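Local coordinates for protein amoebiasin-2 (Entamoeba histolytica, PDB 3M86) that inhibits cysteine proteases of the amoeba, blocking their substrate-binding site with a wedge of three loops carried at one end of a beta sandwich, at residues Ile26-Arg31 with Leu104-Val109; Leu30-Ser35 with Leu88-Pro93; Phe49-Asp54 with Arg72-Lys77. All coordinates share one frame; numbering follows the deposited sequence. Where two conformers were deposited one is given.

Interaction 1 of 3, residues Ile26-Arg31 with Leu104-Val109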
ATOM      1  N   ILE A  26       5.177  -5.341  -5.949  1.00  8.16           N
ATOM      2  CA  ILE A  26       4.845  -5.045  -4.557  1.00  8.22           C
ATOM      3  C   ILE A  26       3.338  -4.984  -4.430  1.00 11.28           C
ATOM      4  O   ILE A  26       2.673  -4.346  -5.244  1.00 10.99           O
ATOM      5  CB  ILE A  26       5.432  -3.705  -4.127  1.00 11.85           C
ATOM      6  CG1 ILE A  26       6.956  -3.785  -4.115  1.00 17.75           C
ATOM      7  CG2 ILE A  26       4.915  -3.296  -2.728  1.00 13.46           C
ATOM      8  CD1 ILE A  26       7.623  -2.448  -4.036  1.00 23.41           C
ATOM      9  N   LYS A  27       2.805  -5.680  -3.431  1.00  9.19           N
ATOM     10  CA  LYS A  27       1.371  -5.617  -3.135  1.00  7.60           C
ATOM     11  C   LYS A  27       1.194  -5.140  -1.712  1.00  9.14           C
ATOM     12  O   LYS A  27       1.502  -5.863  -0.773  1.00 11.18           O
ATOM     13  CB  LYS A  27       0.678  -6.980  -3.316  1.00 12.52           C
ATOM     14  CG  LYS A  27       0.470  -7.449  -4.756  1.00 17.42           C
ATOM     15  CD  LYS A  27      -0.526  -8.624  -4.800  1.00 19.52           C
ATOM     16  CE  LYS A  27      -0.651  -9.206  -6.201  1.00 30.09           C
ATOM     17  NZ  LYS A  27      -1.531 -10.413  -6.243  1.00 31.99           N
ATOM     18  N   ILE A  28       0.700  -3.914  -1.565  1.00  8.11           N
ATOM     19  CA  ILE A  28       0.431  -3.327  -0.263  1.00  6.80           C
ATOM     20  C   ILE A  28      -1.022  -3.645   0.052  1.00  9.28           C
ATOM     21  O   ILE A  28      -1.921  -3.257  -0.697  1.00 11.39           O
ATOM     22  CB  ILE A  28       0.650  -1.819  -0.308  1.00  9.02           C
ATOM     23  CG1 ILE A  28       2.119  -1.534  -0.665  1.00 11.40           C
ATOM     24  CG2 ILE A  28       0.263  -1.168   1.034  1.00 11.67           C
ATOM     25  CD1 ILE A  28       2.382  -0.110  -1.106  1.00 13.83           C
ATOM     26  N   GLN A  29      -1.242  -4.360   1.147  1.00  7.35           N
ATOM     27  CA  GLN A  29      -2.572  -4.836   1.511  1.00  8.84           C
ATOM     28  C   GLN A  29      -2.894  -4.321   2.907  1.00  8.29           C
ATOM     29  O   GLN A  29      -2.250  -4.719   3.880  1.00 11.70           O
ATOM     30  CB  GLN A  29      -2.614  -6.365   1.482  1.00  9.76           C
ATOM     31  CG  GLN A  29      -2.465  -6.923   0.064  1.00 14.82           C
ATOM     32  CD  GLN A  29      -2.664  -8.431  -0.006  1.00 21.10           C
ATOM     33  OE1 GLN A  29      -2.614  -9.126   1.010  1.00 26.68           O
ATOM     34  NE2 GLN A  29      -2.884  -8.942  -1.213  1.00 26.41           N
ATOM     35  N   LEU A  30      -3.860  -3.409   2.974  1.00  7.68           N
ATOM     36  CA  LEU A  30      -4.160  -2.687   4.210  1.00  7.24           C
ATOM     37  C   LEU A  30      -5.641  -2.788   4.507  1.00  9.68           C
ATOM     38  O   LEU A  30      -6.455  -2.907   3.600  1.00 13.59           O
ATOM     39  CB  LEU A  30      -3.791  -1.205   4.050  1.00  6.89           C
ATOM     40  CG  LEU A  30      -2.354  -0.945   3.587  1.00  8.37           C
ATOM     41  CD1 LEU A  30      -2.160   0.545   3.326  1.00 12.54           C
ATOM     42  CD2 LEU A  30      -1.355  -1.455   4.627  1.00  9.90           C
ATOM     43  N   ARG A  31      -6.006  -2.718   5.781  1.00  6.77           N
ATOM     44  CA  ARG A  31      -7.422  -2.645   6.111  1.00  7.23           C
ATOM     45  C   ARG A  31      -7.874  -1.188   6.111  1.00  8.78           C
ATOM     46  O   ARG A  31      -7.111  -0.265   6.398  1.00  9.99           O
ATOM     47  CB  ARG A  31      -7.747  -3.308   7.458  1.00 10.96           C
ATOM     48  CG  ARG A  31      -7.476  -4.827   7.525  1.00 19.00           C
ATOM     49  CD  ARG A  31      -7.870  -5.576   6.257  1.00 30.51           C
ATOM     50  NE  ARG A  31      -7.795  -7.033   6.421  1.00 28.41           N
ATOM     51  CZ  ARG A  31      -6.807  -7.809   5.974  1.00 33.44           C
ATOM     52  NH1 ARG A  31      -5.771  -7.294   5.317  1.00 33.29           N
ATOM     53  NH2 ARG A  31      -6.861  -9.117   6.180  1.00 37.39           N
ATOM     54  N   LEU A 104       2.381   5.059   7.239  1.00 13.71           N
ATOM     55  CA  LEU A 104       3.257   3.923   6.987  1.00 13.19           C
ATOM     56  C   LEU A 104       4.376   4.373   6.059  1.00 16.38           C
ATOM     57  O   LEU A 104       4.157   5.197   5.172  1.00 17.93           O
ATOM     58  CB  LEU A 104       2.489   2.775   6.342  1.00 15.66           C
ATOM     59  CG  LEU A 104       1.288   2.217   7.111  1.00 13.61           C
ATOM     60  CD1 LEU A 104       0.475   1.285   6.207  1.00 15.61           C
ATOM     61  CD2 LEU A 104       1.721   1.503   8.393  1.00 18.04           C
ATOM     62  N   THR A 105       5.572   3.841   6.278  1.00 13.47           N
ATOM     63  CA  THR A 105       6.711   4.151   5.429  1.00 16.60           C
ATOM     64  C   THR A 105       7.415   2.855   5.061  1.00 17.09           C
ATOM     65  O   THR A 105       7.662   2.009   5.920  1.00 17.75           O
ATOM     66  CB  THR A 105       7.714   5.082   6.146  1.00 20.31           C
ATOM     67  OG1 THR A 105       7.044   6.283   6.564  1.00 23.14           O
ATOM     68  CG2 THR A 105       8.855   5.447   5.215  1.00 25.42           C
ATOM     69  N   TYR A 106       7.718   2.684   3.779  1.00 14.54           N
ATOM     70  CA  TYR A 106       8.497   1.539   3.342  1.00 11.02           C
ATOM     71  C   TYR A 106       9.668   2.006   2.467  1.00 14.44           C
ATOM     72  O   TYR A 106       9.524   2.912   1.657  1.00 16.60           O
ATOM     73  CB  TYR A 106       7.657   0.572   2.513  1.00 10.61           C
ATOM     74  CG  TYR A 106       6.335   0.137   3.098  1.00 11.32           C
ATOM     75  CD1 TYR A 106       6.276  -0.647   4.243  1.00 12.11           C
ATOM     76  CD2 TYR A 106       5.147   0.463   2.461  1.00 12.60           C
ATOM     77  CE1 TYR A 106       5.054  -1.070   4.760  1.00 11.89           C
ATOM     78  CE2 TYR A 106       3.926   0.049   2.974  1.00 16.38           C
ATOM     79  CZ  TYR A 106       3.889  -0.718   4.107  1.00 18.05           C
ATOM     80  OH  TYR A 106       2.681  -1.141   4.597  1.00 14.31           O
ATOM     81  N   SER A 107      10.820   1.372   2.631  1.00 13.52           N
ATOM     82  CA  SER A 107      11.966   1.629   1.777  1.00 14.65           C
ATOM     83  C   SER A 107      12.104   0.447   0.832  1.00 16.11           C
ATOM     84  O   SER A 107      12.136  -0.700   1.267  1.00 17.63           O
ATOM     85  CB  SER A 107      13.231   1.767   2.622  1.00 18.35           C
ATOM     86  OG  SER A 107      13.106   2.846   3.527  1.00 25.49           O
ATOM     87  N   VAL A 108      12.161   0.717  -0.465  1.00 14.39           N
ATOM     88  CA  VAL A 108      12.237  -0.361  -1.430  1.00 12.44           C
ATOM     89  C   VAL A 108      13.430  -0.164  -2.355  1.00 17.61           C
ATOM     90  O   VAL A 108      13.541   0.855  -3.033  1.00 19.63           O
ATOM     91  CB  VAL A 108      10.953  -0.489  -2.259  1.00 13.66           C
ATOM     92  CG1 VAL A 108      11.123  -1.601  -3.309  1.00 16.82           C
ATOM     93  CG2 VAL A 108       9.748  -0.754  -1.347  1.00 15.77           C
ATOM     94  N   VAL A 109      14.339  -1.130  -2.344  1.00 11.44           N
ATOM     95  CA  VAL A 109      15.486  -1.122  -3.230  1.00 12.86           C
ATOM     96  C   VAL A 109      15.207  -2.074  -4.378  1.00 17.95           C
ATOM     97  O   VAL A 109      14.982  -3.264  -4.167  1.00 17.36           O
ATOM     98  CB  VAL A 109      16.759  -1.594  -2.498  1.00 18.10           C
ATOM     99  CG1 VAL A 109      17.959  -1.566  -3.441  1.00 25.87           C
ATOM    100  CG2 VAL A 109      17.012  -0.737  -1.265  1.00 20.70           C
TER
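I26 and V108 meet tip to tip at one end of this contact, L30 and L104 at the other, and all of the touching surface in between is carbon except for one phenol oxygen. The first pair is closed by a single methyl: CD1 of I26 sits over the branch of V108, 3.7 Å from CG1 and 3.8 Å from CG2. The chain of I26 reaches that far because CG1 lies anti to the carbonyl carbon (chi1 -66°) and CD1 then extends it further. In the second pair CD1 of L104 fits against both methyls of L30, with CD2 of L30 the nearer at 3.7 Å.

The aromatic contact lies between these two. Y106 slides past L30 in the opposite direction and brings its OH to 4.0 Å from CD2 of L30. CG2 of I28 comes to the same ring obliquely, 4.3 Å from CE2.

The polar part belongs to Y106 alone. Its OH, carried in among leucine and isoleucine methyls, is hydrogen-bonded to the backbone oxygen of T10.

The two strands run almost antiparallel, at 171°, but their axes come no nearer than 11.5 Å; the strands belong to different sheets and face each other through side chains. This is the middle of the beta sandwich of the chagasin-like I42 fold. With I86 and L88 of strand 82-91 packed beside it, the contact is a buried hydrophobic one: van der Waals fit holds the sheets together here, and the one buried hydroxyl is satisfied by a backbone carbonyl.

Interaction 2 of 3, residues Leu30-Ser35 with Leu88-Pro93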
ATOM      1  N   LEU A  30      -3.860  -3.409   2.974  1.00  7.68           N
ATOM      2  CA  LEU A  30      -4.160  -2.687   4.210  1.00  7.24           C
ATOM      3  C   LEU A  30      -5.641  -2.788   4.507  1.00  9.68           C
ATOM      4  O   LEU A  30      -6.455  -2.907   3.600  1.00 13.59           O
ATOM      5  CB  LEU A  30      -3.791  -1.205   4.050  1.00  6.89           C
ATOM      6  CG  LEU A  30      -2.354  -0.945   3.587  1.00  8.37           C
ATOM      7  CD1 LEU A  30      -2.160   0.545   3.326  1.00 12.54           C
ATOM      8  CD2 LEU A  30      -1.355  -1.455   4.627  1.00  9.90           C
ATOM      9  N   ARG A  31      -6.006  -2.718   5.781  1.00  6.77           N
ATOM     10  CA  ARG A  31      -7.422  -2.645   6.111  1.00  7.23           C
ATOM     11  C   ARG A  31      -7.874  -1.188   6.111  1.00  8.78           C
ATOM     12  O   ARG A  31      -7.111  -0.265   6.398  1.00  9.99           O
ATOM     13  CB  ARG A  31      -7.747  -3.308   7.458  1.00 10.96           C
ATOM     14  CG  ARG A  31      -7.476  -4.827   7.525  1.00 19.00           C
ATOM     15  CD  ARG A  31      -7.870  -5.576   6.257  1.00 30.51           C
ATOM     16  NE  ARG A  31      -7.795  -7.033   6.421  1.00 28.41           N
ATOM     17  CZ  ARG A  31      -6.807  -7.809   5.974  1.00 33.44           C
ATOM     18  NH1 ARG A  31      -5.771  -7.294   5.317  1.00 33.29           N
ATOM     19  NH2 ARG A  31      -6.861  -9.117   6.180  1.00 37.39           N
ATOM     20  N   THR A  32      -9.141  -0.992   5.803  1.00  9.28           N
ATOM     21  CA  THR A  32      -9.681   0.349   5.665  1.00  8.74           C
ATOM     22  C   THR A  32     -11.173   0.327   5.967  1.00 12.43           C
ATOM     23  O   THR A  32     -11.805  -0.726   5.903  1.00 12.97           O
ATOM     24  CB  THR A  32      -9.379   0.916   4.246  1.00  9.09           C
ATOM     25  OG1 THR A  32      -9.863   2.258   4.153  1.00 12.74           O
ATOM     26  CG2 THR A  32     -10.048   0.068   3.167  1.00 13.06           C
ATOM     27  N   ASN A  33     -11.728   1.476   6.350  1.00 10.63           N
ATOM     28  CA  ASN A  33     -13.160   1.572   6.667  1.00 10.00           C
ATOM     29  C   ASN A  33     -13.777   2.745   5.949  1.00 12.18           C
ATOM     30  O   ASN A  33     -13.884   3.834   6.501  1.00 15.03           O
ATOM     31  CB  ASN A  33     -13.348   1.751   8.170  1.00 14.55           C
ATOM     32  CG  ASN A  33     -14.799   1.860   8.567  1.00 24.33           C
ATOM     33  OD1 ASN A  33     -15.696   1.626   7.757  1.00 23.62           O
ATOM     34  ND2 ASN A  33     -15.043   2.220   9.829  1.00 26.18           N
ATOM     35  N   PRO A  34     -14.194   2.521   4.697  1.00 15.46           N
ATOM     36  CA  PRO A  34     -14.669   3.602   3.825  1.00 18.74           C
ATOM     37  C   PRO A  34     -15.897   4.309   4.378  1.00 23.62           C
ATOM     38  O   PRO A  34     -16.139   5.461   4.027  1.00 25.12           O
ATOM     39  CB  PRO A  34     -15.050   2.872   2.528  1.00 27.48           C
ATOM     40  CG  PRO A  34     -14.385   1.571   2.579  1.00 27.16           C
ATOM     41  CD  PRO A  34     -14.193   1.212   4.024  1.00 18.42           C
ATOM     42  N   SER A  35     -16.661   3.626   5.222  1.00 15.58           N
ATOM     43  CA  SER A  35     -17.898   4.200   5.762  1.00 23.29           C
ATOM     44  C   SER A  35     -17.632   5.419   6.653  1.00 30.25           C
ATOM     45  O   SER A  35     -18.557   6.162   7.003  1.00 34.14           O
ATOM     46  CB  SER A  35     -18.689   3.133   6.529  1.00 20.71           C
ATOM     47  OG  SER A  35     -18.124   2.849   7.797  1.00 28.85           O
ATOM     48  N   LEU A  88       2.466   6.012   3.058  1.00 13.50           N
ATOM     49  CA  LEU A  88       0.999   5.961   3.052  1.00 13.77           C
ATOM     50  C   LEU A  88       0.472   6.727   4.256  1.00 16.42           C
ATOM     51  O   LEU A  88       1.062   6.679   5.334  1.00 18.72           O
ATOM     52  CB  LEU A  88       0.498   4.521   3.183  1.00 14.18           C
ATOM     53  CG  LEU A  88       0.648   3.352   2.195  1.00 24.06           C
ATOM     54  CD1 LEU A  88      -0.311   3.429   1.008  1.00 21.12           C
ATOM     55  CD2 LEU A  88       2.081   3.111   1.769  1.00 20.55           C
ATOM     56  N   GLY A  89      -0.646   7.414   4.078  1.00 13.68           N
ATOM     57  CA  GLY A  89      -1.315   8.058   5.194  1.00 14.34           C
ATOM     58  C   GLY A  89      -2.785   7.703   5.163  1.00 16.60           C
ATOM     59  O   GLY A  89      -3.389   7.669   4.099  1.00 15.16           O
ATOM     60  N   TYR A  90      -3.356   7.415   6.328  1.00 12.08           N
ATOM     61  CA  TYR A  90      -4.780   7.136   6.413  1.00 11.85           C
ATOM     62  C   TYR A  90      -5.446   8.402   6.899  1.00 15.31           C
ATOM     63  O   TYR A  90      -5.270   8.795   8.051  1.00 17.87           O
ATOM     64  CB  TYR A  90      -5.002   6.015   7.409  1.00 12.47           C
ATOM     65  CG  TYR A  90      -6.390   5.417   7.460  1.00 11.44           C
ATOM     66  CD1 TYR A  90      -6.903   4.677   6.398  1.00 11.90           C
ATOM     67  CD2 TYR A  90      -7.167   5.552   8.602  1.00 12.30           C
ATOM     68  CE1 TYR A  90      -8.173   4.107   6.471  1.00 10.06           C
ATOM     69  CE2 TYR A  90      -8.421   4.978   8.683  1.00 12.10           C
ATOM     70  CZ  TYR A  90      -8.909   4.250   7.628  1.00 14.25           C
ATOM     71  OH  TYR A  90     -10.164   3.697   7.741  1.00 14.96           O
ATOM     72  N   SER A  91      -6.201   9.052   6.022  1.00 13.71           N
ATOM     73  CA  SER A  91      -6.778  10.355   6.344  1.00 17.04           C
ATOM     74  C   SER A  91      -8.104  10.618   5.643  1.00 25.15           C
ATOM     75  O   SER A  91      -8.533   9.841   4.794  1.00 20.22           O
ATOM     76  CB  SER A  91      -5.800  11.458   5.957  1.00 30.68           C
ATOM     77  OG  SER A  91      -5.779  11.609   4.552  1.00 31.30           O
ATOM     78  N   ARG A  92      -8.741  11.731   6.004  1.00 23.45           N
ATOM     79  CA  ARG A  92      -9.960  12.191   5.336  1.00 30.90           C
ATOM     80  C   ARG A  92      -9.619  13.283   4.333  1.00 32.61           C
ATOM     81  O   ARG A  92      -9.030  14.296   4.695  1.00 35.88           O
ATOM     82  CB  ARG A  92     -10.965  12.751   6.341  1.00 33.98           C
ATOM     83  CG  ARG A  92     -11.719  11.712   7.127  1.00 32.88           C
ATOM     84  CD  ARG A  92     -12.885  12.341   7.844  1.00 31.39           C
ATOM     85  NE  ARG A  92     -13.700  11.341   8.518  1.00 31.51           N
ATOM     86  CZ  ARG A  92     -13.948  11.331   9.821  1.00 29.98           C
ATOM     87  NH1 ARG A  92     -13.452  12.281  10.602  1.00 34.96           N
ATOM     88  NH2 ARG A  92     -14.697  10.368  10.341  1.00 32.05           N
ATOM     89  N   PRO A  93     -10.020  13.086   3.073  1.00 38.94           N
ATOM     90  CA  PRO A  93      -9.656  13.935   1.932  1.00 50.79           C
ATOM     91  C   PRO A  93      -9.851  15.424   2.186  1.00 59.54           C
ATOM     92  O   PRO A  93      -8.896  16.192   2.072  1.00 65.50           O
ATOM     93  CB  PRO A  93     -10.609  13.467   0.825  1.00 49.97           C
ATOM     94  CG  PRO A  93     -11.706  12.747   1.534  1.00 51.26           C
ATOM     95  CD  PRO A  93     -11.061  12.111   2.716  1.00 50.21           C
TER
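Y90 has the most surface buried here, and it spends it on T32 and N33, at the point where strand 25-32 gives way to the BC loop. With CG anti to the backbone N (chi1 -170°), the ring crosses from its own strand to the other sheet and delivers its OH to the backbone of N33. N33 N donates to that oxygen at 3.1 Å, with a moderately bent N-H...O angle of 147°. CB of N33 rests against the same OH at 3.8 Å.

T32 comes to the edge of the ring: OG1 lies in the ring plane, 3.4 Å from CE1 of Y90, which makes this a contact with a ring C-H.

L30 adds the deeper, apolar end. Its CD1 meets L88 at CG and at CD1, both 4.1 Å away.

Beyond Y90 the loop supports itself. OG of S35 donates to OD1 of N33 at 2.7 Å, tilted out of the carbonyl plane, and tethers the start of the 3-10 turn. N33, P34 and S35 belong to the BC loop, which meets the catalytic cysteine and histidine of the target protease, so the bond from N33 N to Y90 OH, at the base of that loop, is consistent with Y90 steadying it.

Strands 30-32 and 88-91 run nearly parallel, at 14°, and lie on opposing sheets, their axes approaching to 10.2 Å. W40 of strand 39-43 packs beside L30, T32 and L88, its ring also meeting that of Y90, while strand 102-110 borders L30 and L88 and S70 of strand 70-78 pairs through its backbone with T32.

Interaction 3 of 3, residues Phe49-Asp54 with Arg72-Lys77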
ATOM      1  N   PHE A  49       8.026   3.625 -10.099  1.00 11.87           N
ATOM      2  CA  PHE A  49       6.972   2.616 -10.066  1.00 12.99           C
ATOM      3  C   PHE A  49       5.784   2.968 -10.938  1.00 14.77           C
ATOM      4  O   PHE A  49       5.412   4.140 -11.073  1.00 17.08           O
ATOM      5  CB  PHE A  49       6.388   2.466  -8.658  1.00 13.38           C
ATOM      6  CG  PHE A  49       7.265   1.739  -7.696  1.00 14.49           C
ATOM      7  CD1 PHE A  49       7.458   0.381  -7.815  1.00 13.99           C
ATOM      8  CD2 PHE A  49       7.866   2.414  -6.639  1.00 21.67           C
ATOM      9  CE1 PHE A  49       8.265  -0.300  -6.919  1.00 16.72           C
ATOM     10  CE2 PHE A  49       8.674   1.743  -5.746  1.00 19.29           C
ATOM     11  CZ  PHE A  49       8.873   0.389  -5.888  1.00 16.06           C
ATOM     12  N   SER A  50       5.170   1.935 -11.504  0.53 13.71           N
ATOM     13  CA  SER A  50       3.870   2.053 -12.152  0.53 15.08           C
ATOM     14  C   SER A  50       2.787   1.425 -11.273  0.53 16.39           C
ATOM     15  O   SER A  50       3.010   0.393 -10.648  0.53 15.52           O
ATOM     16  CB  SER A  50       3.899   1.357 -13.511  0.53 20.24           C
ATOM     17  OG  SER A  50       2.629   1.395 -14.133  0.53 26.37           O
ATOM     18  N   LEU A  51       1.612   2.053 -11.225  1.00 14.92           N
ATOM     19  CA  LEU A  51       0.475   1.500 -10.487  1.00 18.52           C
ATOM     20  C   LEU A  51      -0.137   0.433 -11.374  1.00 28.01           C
ATOM     21  O   LEU A  51      -0.759   0.740 -12.389  1.00 38.01           O
ATOM     22  CB  LEU A  51      -0.553   2.600 -10.222  1.00 24.07           C
ATOM     23  CG  LEU A  51      -1.771   2.322  -9.329  1.00 35.18           C
ATOM     24  CD1 LEU A  51      -2.793   1.427 -10.021  1.00 44.21           C
ATOM     25  CD2 LEU A  51      -1.348   1.739  -7.986  1.00 23.85           C
ATOM     26  N   SER A  52       0.055  -0.824 -11.010  1.00 13.88           N
ATOM     27  CA  SER A  52      -0.422  -1.915 -11.835  1.00 13.74           C
ATOM     28  C   SER A  52      -1.890  -2.205 -11.513  1.00 16.46           C
ATOM     29  O   SER A  52      -2.675  -2.551 -12.387  1.00 17.97           O
ATOM     30  CB  SER A  52       0.448  -3.165 -11.657  1.00 23.00           C
ATOM     31  OG  SER A  52       0.646  -3.473 -10.295  1.00 39.93           O
ATOM     32  N   GLN A  53      -2.262  -2.040 -10.254  1.00 12.98           N
ATOM     33  CA  GLN A  53      -3.646  -2.273  -9.865  1.00 10.32           C
ATOM     34  C   GLN A  53      -3.917  -1.601  -8.520  1.00  9.83           C
ATOM     35  O   GLN A  53      -3.047  -1.559  -7.647  1.00 11.03           O
ATOM     36  CB  GLN A  53      -3.944  -3.780  -9.811  1.00 13.43           C
ATOM     37  CG  GLN A  53      -5.402  -4.116  -9.511  1.00 12.31           C
ATOM     38  CD  GLN A  53      -5.707  -5.600  -9.604  1.00 17.11           C
ATOM     39  OE1 GLN A  53      -5.113  -6.317 -10.406  1.00 24.42           O
ATOM     40  NE2 GLN A  53      -6.642  -6.063  -8.782  1.00 24.27           N
ATOM     41  N   ASP A  54      -5.106  -1.035  -8.375  1.00  8.36           N
ATOM     42  CA  ASP A  54      -5.532  -0.475  -7.108  1.00  9.91           C
ATOM     43  C   ASP A  54      -6.965  -0.946  -6.891  1.00 10.23           C
ATOM     44  O   ASP A  54      -7.826  -0.787  -7.766  1.00  9.64           O
ATOM     45  CB  ASP A  54      -5.467   1.054  -7.162  1.00 10.49           C
ATOM     46  CG  ASP A  54      -5.618   1.687  -5.801  1.00 20.91           C
ATOM     47  OD1 ASP A  54      -5.499   2.935  -5.709  1.00 21.50           O
ATOM     48  OD2 ASP A  54      -5.846   0.933  -4.828  1.00 15.83           O
ATOM     49  N   ARG A  72      -7.788  -2.576   1.221  1.00  8.85           N
ATOM     50  CA  ARG A  72      -7.189  -1.773   0.154  1.00  9.08           C
ATOM     51  C   ARG A  72      -5.952  -2.486  -0.341  1.00  8.59           C
ATOM     52  O   ARG A  72      -5.099  -2.868   0.448  1.00  9.77           O
ATOM     53  CB  ARG A  72      -6.800  -0.400   0.690  1.00  8.06           C
ATOM     54  CG  ARG A  72      -6.098   0.490  -0.327  1.00  8.50           C
ATOM     55  CD  ARG A  72      -7.063   1.039  -1.359  1.00  7.93           C
ATOM     56  NE  ARG A  72      -6.414   1.951  -2.316  1.00 11.35           N
ATOM     57  CZ  ARG A  72      -6.158   3.238  -2.081  1.00 18.72           C
ATOM     58  NH1 ARG A  72      -6.492   3.792  -0.914  1.00 14.41           N
ATOM     59  NH2 ARG A  72      -5.563   3.979  -3.017  1.00 16.87           N
ATOM     60  N   GLU A  73      -5.850  -2.691  -1.644  1.00  8.81           N
ATOM     61  CA  GLU A  73      -4.684  -3.368  -2.163  1.00  8.85           C
ATOM     62  C   GLU A  73      -4.126  -2.545  -3.301  1.00  9.56           C
ATOM     63  O   GLU A  73      -4.824  -2.260  -4.272  1.00 11.11           O
ATOM     64  CB  GLU A  73      -5.023  -4.768  -2.661  1.00 11.76           C
ATOM     65  CG  GLU A  73      -3.795  -5.422  -3.255  1.00 21.11           C
ATOM     66  CD  GLU A  73      -4.107  -6.675  -4.024  1.00 30.22           C
ATOM     67  OE1 GLU A  73      -4.605  -6.565  -5.167  1.00 32.85           O
ATOM     68  OE2 GLU A  73      -3.843  -7.769  -3.488  1.00 37.36           O
ATOM     69  N   ILE A  74      -2.867  -2.150  -3.159  1.00  8.28           N
ATOM     70  CA  ILE A  74      -2.208  -1.331  -4.163  1.00  7.88           C
ATOM     71  C   ILE A  74      -1.030  -2.132  -4.683  1.00  8.04           C
ATOM     72  O   ILE A  74      -0.172  -2.549  -3.909  1.00 10.45           O
ATOM     73  CB  ILE A  74      -1.679  -0.018  -3.564  1.00 11.05           C
ATOM     74  CG1 ILE A  74      -2.841   0.809  -3.001  1.00 13.79           C
ATOM     75  CG2 ILE A  74      -0.933   0.775  -4.625  1.00 11.36           C
ATOM     76  CD1 ILE A  74      -2.418   1.882  -2.016  1.00 18.32           C
ATOM     77  N   GLN A  75      -1.004  -2.376  -5.986  1.00  9.81           N
ATOM     78  CA  GLN A  75       0.093  -3.140  -6.564  1.00  9.26           C
ATOM     79  C   GLN A  75       0.990  -2.230  -7.381  1.00 11.35           C
ATOM     80  O   GLN A  75       0.503  -1.474  -8.234  1.00 14.53           O
ATOM     81  CB  GLN A  75      -0.436  -4.261  -7.447  1.00 13.04           C
ATOM     82  CG  GLN A  75      -1.379  -5.209  -6.740  1.00 14.85           C
ATOM     83  CD  GLN A  75      -1.808  -6.336  -7.659  1.00 21.17           C
ATOM     84  OE1 GLN A  75      -1.080  -6.705  -8.583  1.00 30.84           O
ATOM     85  NE2 GLN A  75      -2.987  -6.877  -7.422  1.00 17.13           N
ATOM     86  N   LEU A  76       2.298  -2.303  -7.127  1.00  7.63           N
ATOM     87  CA  LEU A  76       3.261  -1.451  -7.821  1.00  8.58           C
ATOM     88  C   LEU A  76       4.287  -2.283  -8.570  1.00  8.92           C
ATOM     89  O   LEU A  76       4.824  -3.259  -8.036  1.00 11.47           O
ATOM     90  CB  LEU A  76       4.027  -0.575  -6.828  1.00 10.93           C
ATOM     91  CG  LEU A  76       3.176   0.367  -5.980  1.00 10.56           C
ATOM     92  CD1 LEU A  76       4.045   1.029  -4.917  1.00 13.84           C
ATOM     93  CD2 LEU A  76       2.530   1.394  -6.893  1.00 18.09           C
ATOM     94  N   LYS A  77       4.560  -1.887  -9.799  1.00  7.99           N
ATOM     95  CA  LYS A  77       5.534  -2.613 -10.598  1.00  8.78           C
ATOM     96  C   LYS A  77       6.693  -1.681 -10.893  1.00  9.39           C
ATOM     97  O   LYS A  77       6.487  -0.570 -11.344  1.00  9.24           O
ATOM     98  CB  LYS A  77       4.894  -3.063 -11.910  1.00 12.45           C
ATOM     99  CG  LYS A  77       5.832  -3.886 -12.791  1.00 18.59           C
ATOM    100  CD  LYS A  77       5.113  -4.388 -14.035  1.00 34.46           C
ATOM    101  CE  LYS A  77       6.049  -5.194 -14.923  1.00 45.05           C
ATOM    102  NZ  LYS A  77       5.346  -5.730 -16.123  1.00 54.69           N
TER
HETATM  103  O   HOH W   1      -4.177  -9.265  -8.894  1.00 42.69           O
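Strands 49-54 and 72-77 pair antiparallel at the sheet edge, S50 with K77 and Q53 with Q75 as hydrogen-bonded pairs and L51 with L76 and D54 with I74 as non-hydrogen-bonded ones. Q75 N gives a straight bond to Q53 O (2.8 Å, 176°), in the carbonyl plane. Between the pairs the register slips by one at S52 and Q53, which both face Q75: a classic beta bulge. Q75 O takes S52 N at 2.9 Å and, more weakly, Q53 N and the S52 hydroxyl. That hydroxyl lies between the backbone N and the carbonyl carbon of its residue, turned back to the opposing strand.

The pair forms the beta hairpin of strands 49-58 and 70-78, whose connection carries the DE loop of the inhibitory wedge. Beside the last pair, D54 with I74, R72 grips the D54 carboxylate side-on. NE reaches OD2 at 2.8 Å and NH2 reaches OD1 at 2.9 Å, each on a syn lone pair, with the two flat groups only 16° apart. The bend at chi2 of R72 (74°) swings the guanidinium to D54; CD1 of I74 lies over one of its faces, and NH1 goes on to the W40 carbonyl.

On the face toward the opposing sheet, F49 crosses L76 at about a right angle, its CD1 3.7 Å from CB. L51 brings CD2 to 3.5 Å from CG2 of I74. Across the other face the amides of Q53 and Q75 lie side by side, bridged by a water weakly held at Q53 OE1; Q53 NE2 is hydrogen-bonded to OG1 of T55. Q75 NE2 also bonds OE1 of E73, meeting it from above the carboxylate plane, while OE2 of E73 takes Q29.

In the fold
Interactions 1 and 2 share L30 and R31 and follow strand 25-32 toward the BC loop; their centres are about 14 Å apart. L30 joins them: both its methyls touch L104, and CD1 also reaches L88, on two strands joined where L104 N bonds L88 O at 2.8 Å. Interaction 3 lies in the sheet of strand 25-32, carrying it on through strand 70-78 to the outer strand 49-58. It lies about 10 Å from interaction 1, centre to centre, linked by L30 O to R72 N at 2.7 Å, and F49 CZ touches I26 CD1 at 3.6 Å. Of the three, interaction 2 contains residues of the protease-blocking wedge, from its BC and FG loops.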